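Side-chain contacts in beta-galactosidase (Bacillus circulans subsp. alkalophilus, PDB 3TTY), which hydrolyses beta-galactosides as a TIM-barrel glycoside hydrolase, releasing terminal galactose, and binds galactose in its pocket: residues A125-L128 / A129-A133; M144-V147 / S148-Y151; S228-E231 / C232-E236. All coordinates share one frame; numbering follows the deposited sequence.

In the fold
All three contacts lie in the TIM barrel. Contact 1 lies on helix 119-135, which leads into strand 142-146. Contact 2 takes the end of that strand and the loop after it. Contact 3 lies on helix 215-243, which leads on to strand 249-253. Contacts 1 and 3 share helical backbone bonding, and each has a buried side and a more open one. Contact 1 is mostly apolar, whereas contact 3 adds a salt bridge. Contact 2 is buried throughout; it is polar round H146 and N149, apolar between V147 and Y151, and reaches the galactose. The three touch one another: W145 packs on A133, E236 on A125 and A129, and V147 on F233.

Contact 1 (A125-L128 / A129-A133); sequences AKIL and AGKLA
L128 and L132 meet one helical turn apart, methyl against methyl. Their CD1 atoms are 4.1 Å apart and the two side chains are skewed to each other. L128 has its CG anti to the backbone N (chi1 180°), which sets it beside its own carbonyl carbon and turns the branch forward along the helix to L132. L132 swings the other way, with CG next to its own N. This lays its CG 3.4 Å from the L128 O. That same oxygen accepts the L132 N-H at 3.1 Å.

I127 and K131 form a second pair. They run alongside each other and point the same way. The CG2 branch of I127 touches the lysine through CE, at 3.8 Å. The lysine chain is extended until its last torsion, which bends it (chi4 -62°). Its ammonium end makes a cation-pi contact with Y57. In the backbone of this pair, K131 N donates to I127 O at 2.8 Å.

On another side, the A129 methyl lies 3.6 Å from A125 O. Both alanines pack on E236 of helix 215-243, while L128 lies on W47 and I50. The i to i+4 pairing is that of any alpha helix; here the helix leads into the fourth strand of a TIM barrel.

Contact 2 (M144-V147 / S148-Y151); sequences MWHV and SNEY. With GLA (alpha-D-galactopyranose), chain H.
H146 and N149 meet in a local, buried polar contact at the C-terminal end of strand 142-146, the fourth strand of the TIM barrel. The chain leaves the strand here and turns into the loop that carries N149 and E150 of the galactose pocket. An Asn-Glu pair at this place is a feature of clan GH-A glycoside hydrolases, where the glutamate serves as acid/base. The place of E150, with OE2 3.2 Å from O1 of the galactose, is consistent with that role.

The H146 ring lies along the turn. Its CG is anti to the backbone N (chi1 175°), and this brings the edge of the ring up to the next residues. Two oxygens sit at that edge, in the ring plane. S148 O is 2.9 Å from ND1, and N149 OD1 is 3.2 Å from CE1. The imidazole and the N149 amide are nearly coplanar, with planes 12° apart.

Two neighbours hold the amide: N252, itself a pocket residue, and H112. N149 OD1 accepts a hydrogen bond from N252, and N149 ND2 is hydrogen-bonded to H112 NE2. N252 also accepts the E150 N-H through its OD1, so one residue steadies both N149 and E150.

The other side of the turn is less polar. V147 CG1 reaches the edge of the Y151 ring and lies 3.3 Å from OH. S148 OG stands 3.7 Å above one face of that ring, toward its rim. V147 also packs against F233 of helix 215-243.

R111, E307 and E355 bind the same sugar. N149 ND2 donates to O2 of the galactose at 3.1 Å, with an N-H...O angle of 154°.

Contact 3 (S228-E231 / C232-E236); sequences SLLE and CFKME
C232 N donates to S228 O at 3.2 Å, the first of four successive i to i+4 backbone bonds. F233, K234 and M235 follow, donating to L229, L230 and E231. The two segments are thus one continuous run of about two and a half turns of helix 215-243. K234 N to L230 O is the straightest of the four, at 2.9 Å and 174°.

E231 and K234 carry the polar contact. E231 starts with CG beside its own N and then bends at chi2 (-59°), which brings the carboxylate round to the lysine. K234 bends at chi3, and the two chains pass at a slant. OE2 of E231 forms a salt bridge with NZ of K234 at 3.2 Å. As a hydrogen bond it is weak, and CE of K234 lies just as near to OE2. The lysine CG also packs 3.1 Å from L230 O.

L230 faces two residues of the next turn. Its CD1 touches CD2 of F233 at 4.2 Å, and its CG lies 4.2 Å from CG of K234. C232 tucks its CB against L229 O at 3.3 Å.

The F233 ring packs on V249 and T251 of strand 249-253. L229, L230 and F233 meet W265 of helix 262-266. E231, M235 and E236 face helix 119-135.

Contact 1 (A125-L128 / A129-A133)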
loop_
_atom_site.group_PDB
_atom_site.type_symbol
_atom_site.label_atom_id
_atom_site.label_comp_id
_atom_site.label_asym_id
_atom_site.label_seq_id
_atom_site.Cartn_x
_atom_site.Cartn_y
_atom_site.Cartn_z
ATOM N N ALA A 125 -17.718 -10.694 31.909
ATOM C CA ALA A 125 -18.543 -11.227 30.846
ATOM C C ALA A 125 -19.356 -12.413 31.369
ATOM O O ALA A 125 -20.542 -12.523 31.079
ATOM C CB ALA A 125 -17.696 -11.629 29.630
ATOM N N LYS A 126 -18.719 -13.285 32.151
ATOM C CA LYS A 126 -19.430 -14.384 32.808
ATOM C C LYS A 126 -20.528 -13.883 33.759
ATOM O O LYS A 126 -21.666 -14.339 33.712
ATOM C CB LYS A 126 -18.459 -15.274 33.577
ATOM C CG LYS A 126 -19.157 -16.343 34.415
ATOM C CD LYS A 126 -18.208 -17.468 34.842
ATOM C CE LYS A 126 -18.967 -18.560 35.604
ATOM N NZ LYS A 126 -18.092 -19.713 35.957
ATOM N N ILE A 127 -20.182 -12.946 34.629
ATOM C CA ILE A 127 -21.181 -12.367 35.513
ATOM C C ILE A 127 -22.366 -11.771 34.742
ATOM O O ILE A 127 -23.523 -12.044 35.074
ATOM C CB ILE A 127 -20.558 -11.326 36.460
ATOM C CG1 ILE A 127 -19.586 -12.031 37.414
ATOM C CG2 ILE A 127 -21.649 -10.593 37.247
ATOM C CD1 ILE A 127 -18.893 -11.107 38.410
ATOM N N LEU A 128 -22.085 -10.975 33.711
ATOM C CA LEU A 128 -23.164 -10.327 32.953
ATOM C C LEU A 128 -24.136 -11.346 32.345
ATOM O O LEU A 128 -25.354 -11.211 32.479
ATOM C CB LEU A 128 -22.615 -9.397 31.868
ATOM C CG LEU A 128 -23.636 -8.662 30.991
ATOM C CD1 LEU A 128 -24.698 -7.932 31.833
ATOM C CD2 LEU A 128 -22.928 -7.693 30.044
ATOM N N ALA A 129 -23.595 -12.350 31.671
ATOM C CA ALA A 129 -24.408 -13.397 31.085
ATOM C C ALA A 129 -25.206 -14.118 32.177
ATOM O O ALA A 129 -26.375 -14.438 31.996
ATOM C CB ALA A 129 -23.521 -14.385 30.327
ATOM N N GLY A 130 -24.566 -14.364 33.314
ATOM C CA GLY A 130 -25.232 -14.991 34.439
ATOM C C GLY A 130 -26.424 -14.200 34.943
ATOM O O GLY A 130 -27.510 -14.739 35.093
ATOM N N LYS A 131 -26.219 -12.916 35.212
ATOM C CA LYS A 131 -27.284 -12.074 35.743
ATOM C C LYS A 131 -28.446 -11.932 34.779
ATOM O O LYS A 131 -29.593 -11.876 35.202
ATOM C CB LYS A 131 -26.751 -10.691 36.124
ATOM C CG LYS A 131 -25.908 -10.669 37.406
ATOM C CD LYS A 131 -25.384 -9.269 37.696
ATOM C CE LYS A 131 -24.725 -9.194 39.069
ATOM N NZ LYS A 131 -25.690 -9.504 40.160
ATOM N N LEU A 132 -28.161 -11.855 33.486
ATOM C CA LEU A 132 -29.230 -11.766 32.494
ATOM C C LEU A 132 -30.087 -13.035 32.502
ATOM O O LEU A 132 -31.318 -12.963 32.483
ATOM C CB LEU A 132 -28.669 -11.525 31.087
ATOM C CG LEU A 132 -28.123 -10.133 30.759
ATOM C CD1 LEU A 132 -27.190 -10.193 29.567
ATOM C CD2 LEU A 132 -29.252 -9.128 30.513
ATOM N N ALA A 133 -29.439 -14.197 32.508
ATOM C CA ALA A 133 -30.180 -15.450 32.432
ATOM C C ALA A 133 -30.962 -15.656 33.719
ATOM O O ALA A 133 -32.112 -16.093 33.694
ATOM C CB ALA A 133 -29.245 -16.640 32.154
#

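Contact 2 (M144-V147 / S148-Y151)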
loop_
_atom_site.group_PDB
_atom_site.type_symbol
_atom_site.label_atom_id
_atom_site.label_comp_id
_atom_site.label_asym_id
_atom_site.label_seq_id
_atom_site.Cartn_x
_atom_site.Cartn_y
_atom_site.Cartn_z
ATOM N N MET A 144 -33.949 -17.715 22.144
ATOM C CA MET A 144 -32.563 -17.895 21.713
ATOM C C MET A 144 -31.641 -16.943 22.469
ATOM O O MET A 144 -32.000 -15.787 22.688
ATOM C CB MET A 144 -32.457 -17.655 20.206
ATOM C CG MET A 144 -31.072 -17.853 19.604
ATOM S SD MET A 144 -30.470 -19.570 19.588
ATOM C CE MET A 144 -31.776 -20.412 18.706
ATOM N N TRP A 145 -30.474 -17.436 22.885
ATOM C CA TRP A 145 -29.419 -16.581 23.436
ATOM C C TRP A 145 -28.406 -16.258 22.344
ATOM O O TRP A 145 -27.990 -17.133 21.588
ATOM C CB TRP A 145 -28.683 -17.242 24.614
ATOM C CG TRP A 145 -29.449 -17.288 25.909
ATOM C CD1 TRP A 145 -30.067 -18.374 26.448
ATOM C CD2 TRP A 145 -29.668 -16.207 26.829
ATOM N NE1 TRP A 145 -30.660 -18.040 27.638
ATOM C CE2 TRP A 145 -30.431 -16.716 27.896
ATOM C CE3 TRP A 145 -29.301 -14.860 26.850
ATOM C CZ2 TRP A 145 -30.832 -15.930 28.970
ATOM C CZ3 TRP A 145 -29.703 -14.080 27.913
ATOM C CH2 TRP A 145 -30.459 -14.614 28.959
ATOM N N HIS A 146 -27.999 -14.995 22.294
ATOM C CA HIS A 146 -27.078 -14.479 21.293
ATOM C C HIS A 146 -25.824 -14.023 22.053
ATOM O O HIS A 146 -25.725 -12.871 22.504
ATOM C CB HIS A 146 -27.796 -13.342 20.537
ATOM C CG HIS A 146 -26.957 -12.595 19.540
ATOM N ND1 HIS A 146 -25.697 -12.112 19.824
ATOM C CD2 HIS A 146 -27.249 -12.171 18.288
ATOM C CE1 HIS A 146 -25.238 -11.447 18.777
ATOM N NE2 HIS A 146 -26.157 -11.465 17.830
ATOM N N VAL A 147 -24.878 -14.948 22.215
ATOM C CA VAL A 147 -23.667 -14.697 23.003
ATOM C C VAL A 147 -22.731 -13.734 22.304
ATOM O O VAL A 147 -22.338 -13.964 21.147
ATOM C CB VAL A 147 -22.888 -15.993 23.285
ATOM C CG1 VAL A 147 -21.515 -15.672 23.890
ATOM C CG2 VAL A 147 -23.700 -16.912 24.191
ATOM N N SER A 148 -22.380 -12.650 22.996
ATOM C CA SER A 148 -21.444 -11.678 22.443
ATOM C C SER A 148 -21.951 -11.207 21.067
ATOM O O SER A 148 -23.156 -11.067 20.860
ATOM C CB SER A 148 -20.047 -12.310 22.333
ATOM O OG SER A 148 -19.038 -11.342 22.095
ATOM N N ASN A 149 -21.025 -10.957 20.149
ATOM C CA ASN A 149 -21.340 -10.611 18.774
ATOM C C ASN A 149 -20.084 -10.749 17.919
ATOM O O ASN A 149 -19.029 -10.215 18.273
ATOM C CB ASN A 149 -21.874 -9.182 18.666
ATOM C CG ASN A 149 -22.476 -8.898 17.300
ATOM O OD1 ASN A 149 -23.490 -9.482 16.928
ATOM N ND2 ASN A 149 -21.846 -8.010 16.542
ATOM N N GLU A 150 -20.209 -11.461 16.803
ATOM C CA GLU A 150 -19.089 -11.712 15.887
ATOM C C GLU A 150 -17.697 -11.774 16.560
ATOM O O GLU A 150 -16.867 -10.879 16.379
ATOM C CB GLU A 150 -19.079 -10.688 14.736
ATOM C CG GLU A 150 -20.306 -10.722 13.838
ATOM C CD GLU A 150 -20.081 -10.035 12.489
ATOM O OE1 GLU A 150 -19.215 -9.126 12.396
ATOM O OE2 GLU A 150 -20.769 -10.415 11.512
ATOM N N TYR A 151 -17.455 -12.820 17.343
ATOM C CA TYR A 151 -16.110 -13.110 17.834
ATOM C C TYR A 151 -15.076 -13.088 16.692
ATOM O O TYR A 151 -15.329 -13.588 15.598
ATOM C CB TYR A 151 -16.090 -14.486 18.477
ATOM C CG TYR A 151 -16.714 -14.596 19.850
ATOM C CD1 TYR A 151 -16.095 -14.045 20.951
ATOM C CD2 TYR A 151 -17.900 -15.304 20.046
ATOM C CE1 TYR A 151 -16.634 -14.166 22.210
ATOM C CE2 TYR A 151 -18.452 -15.444 21.316
ATOM C CZ TYR A 151 -17.805 -14.872 22.391
ATOM O OH TYR A 151 -18.320 -14.988 23.660
HETATM C C1 GLA H . -22.115 -7.410 11.387
HETATM C C2 GLA H . -22.467 -7.081 12.859
HETATM C C3 GLA H . -23.669 -6.129 12.991
HETATM C C4 GLA H . -23.442 -4.962 12.042
HETATM C C5 GLA H . -23.190 -5.495 10.628
HETATM C C6 GLA H . -23.042 -4.299 9.679
HETATM O O1 GLA H . -23.050 -8.261 10.701
HETATM O O2 GLA H . -22.742 -8.272 13.579
HETATM O O3 GLA H . -23.800 -5.612 14.327
HETATM O O4 GLA H . -22.282 -4.285 12.508
HETATM O O5 GLA H . -21.960 -6.227 10.616
HETATM O O6 GLA H . -23.193 -4.729 8.319
#

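Contact 3 (S228-E231 / C232-E236)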
loop_
_atom_site.group_PDB
_atom_site.type_symbol
_atom_site.label_atom_id
_atom_site.label_comp_id
_atom_site.label_asym_id
_atom_site.label_seq_id
_atom_site.Cartn_x
_atom_site.Cartn_y
_atom_site.Cartn_z
ATOM N N SER A 228 -9.023 -19.813 22.137
ATOM C CA SER A 228 -9.188 -18.864 23.244
ATOM C C SER A 228 -10.523 -18.117 23.169
ATOM O O SER A 228 -11.216 -17.946 24.175
ATOM C CB SER A 228 -8.053 -17.828 23.265
ATOM O OG SER A 228 -6.784 -18.423 23.445
ATOM N N LEU A 229 -10.860 -17.646 21.974
ATOM C CA LEU A 229 -12.150 -17.013 21.757
ATOM C C LEU A 229 -13.285 -18.028 21.950
ATOM O O LEU A 229 -14.330 -17.695 22.509
ATOM C CB LEU A 229 -12.197 -16.358 20.375
ATOM C CG LEU A 229 -11.231 -15.175 20.221
ATOM C CD1 LEU A 229 -10.905 -14.898 18.766
ATOM C CD2 LEU A 229 -11.803 -13.938 20.884
ATOM N N LEU A 230 -13.082 -19.264 21.502
ATOM C CA LEU A 230 -14.086 -20.304 21.703
ATOM C C LEU A 230 -14.329 -20.532 23.194
ATOM O O LEU A 230 -15.473 -20.703 23.628
ATOM C CB LEU A 230 -13.683 -21.608 21.015
ATOM C CG LEU A 230 -14.723 -22.745 21.072
ATOM C CD1 LEU A 230 -16.096 -22.297 20.584
ATOM C CD2 LEU A 230 -14.255 -23.963 20.269
ATOM N N GLU A 231 -13.253 -20.521 23.981
ATOM C CA GLU A 231 -13.373 -20.651 25.428
ATOM C C GLU A 231 -14.282 -19.554 25.985
ATOM O O GLU A 231 -15.120 -19.803 26.859
ATOM C CB GLU A 231 -12.002 -20.580 26.093
ATOM C CG GLU A 231 -11.201 -21.880 26.039
ATOM C CD GLU A 231 -11.943 -23.032 26.713
ATOM O OE1 GLU A 231 -12.348 -22.868 27.883
ATOM O OE2 GLU A 231 -12.142 -24.091 26.065
ATOM N N CYS A 232 -14.113 -18.334 25.493
ATOM C CA CYS A 232 -14.992 -17.250 25.934
ATOM C C CYS A 232 -16.453 -17.587 25.633
ATOM O O CYS A 232 -17.305 -17.495 26.513
ATOM C CB CYS A 232 -14.589 -15.911 25.314
ATOM S SG CYS A 232 -12.969 -15.314 25.880
ATOM N N PHE A 233 -16.744 -18.008 24.406
ATOM C CA PHE A 233 -18.111 -18.406 24.067
ATOM C C PHE A 233 -18.671 -19.451 25.027
ATOM O O PHE A 233 -19.761 -19.275 25.595
ATOM C CB PHE A 233 -18.206 -18.945 22.643
ATOM C CG PHE A 233 -19.535 -19.595 22.344
ATOM C CD1 PHE A 233 -20.665 -18.819 22.131
ATOM C CD2 PHE A 233 -19.655 -20.977 22.300
ATOM C CE1 PHE A 233 -21.893 -19.404 21.875
ATOM C CE2 PHE A 233 -20.877 -21.580 22.037
ATOM C CZ PHE A 233 -22.000 -20.800 21.823
ATOM N N LYS A 234 -17.917 -20.538 25.191
ATOM C CA LYS A 234 -18.310 -21.654 26.042
ATOM C C LYS A 234 -18.523 -21.217 27.476
ATOM O O LYS A 234 -19.455 -21.670 28.141
ATOM C CB LYS A 234 -17.266 -22.774 26.005
ATOM C CG LYS A 234 -16.927 -23.263 24.597
ATOM C CD LYS A 234 -16.275 -24.658 24.590
ATOM C CE LYS A 234 -15.234 -24.815 25.691
ATOM N NZ LYS A 234 -14.527 -26.122 25.621
ATOM N N MET A 235 -17.651 -20.339 27.950
ATOM C CA MET A 235 -17.776 -19.812 29.293
ATOM C C MET A 235 -19.140 -19.142 29.502
ATOM O O MET A 235 -19.769 -19.340 30.539
ATOM C CB MET A 235 -16.639 -18.836 29.597
ATOM C CG MET A 235 -16.789 -18.112 30.925
ATOM S SD MET A 235 -15.725 -16.648 31.045
ATOM C CE MET A 235 -16.618 -15.474 30.012
ATOM N N GLU A 236 -19.593 -18.352 28.529
ATOM C CA GLU A 236 -20.885 -17.663 28.662
ATOM C C GLU A 236 -22.039 -18.643 28.460
ATOM O O GLU A 236 -23.018 -18.645 29.212
ATOM C CB GLU A 236 -21.003 -16.478 27.687
ATOM C CG GLU A 236 -20.149 -15.266 28.061
ATOM C CD GLU A 236 -20.512 -14.015 27.244
ATOM O OE1 GLU A 236 -21.718 -13.751 27.032
ATOM O OE2 GLU A 236 -19.593 -13.292 26.816
#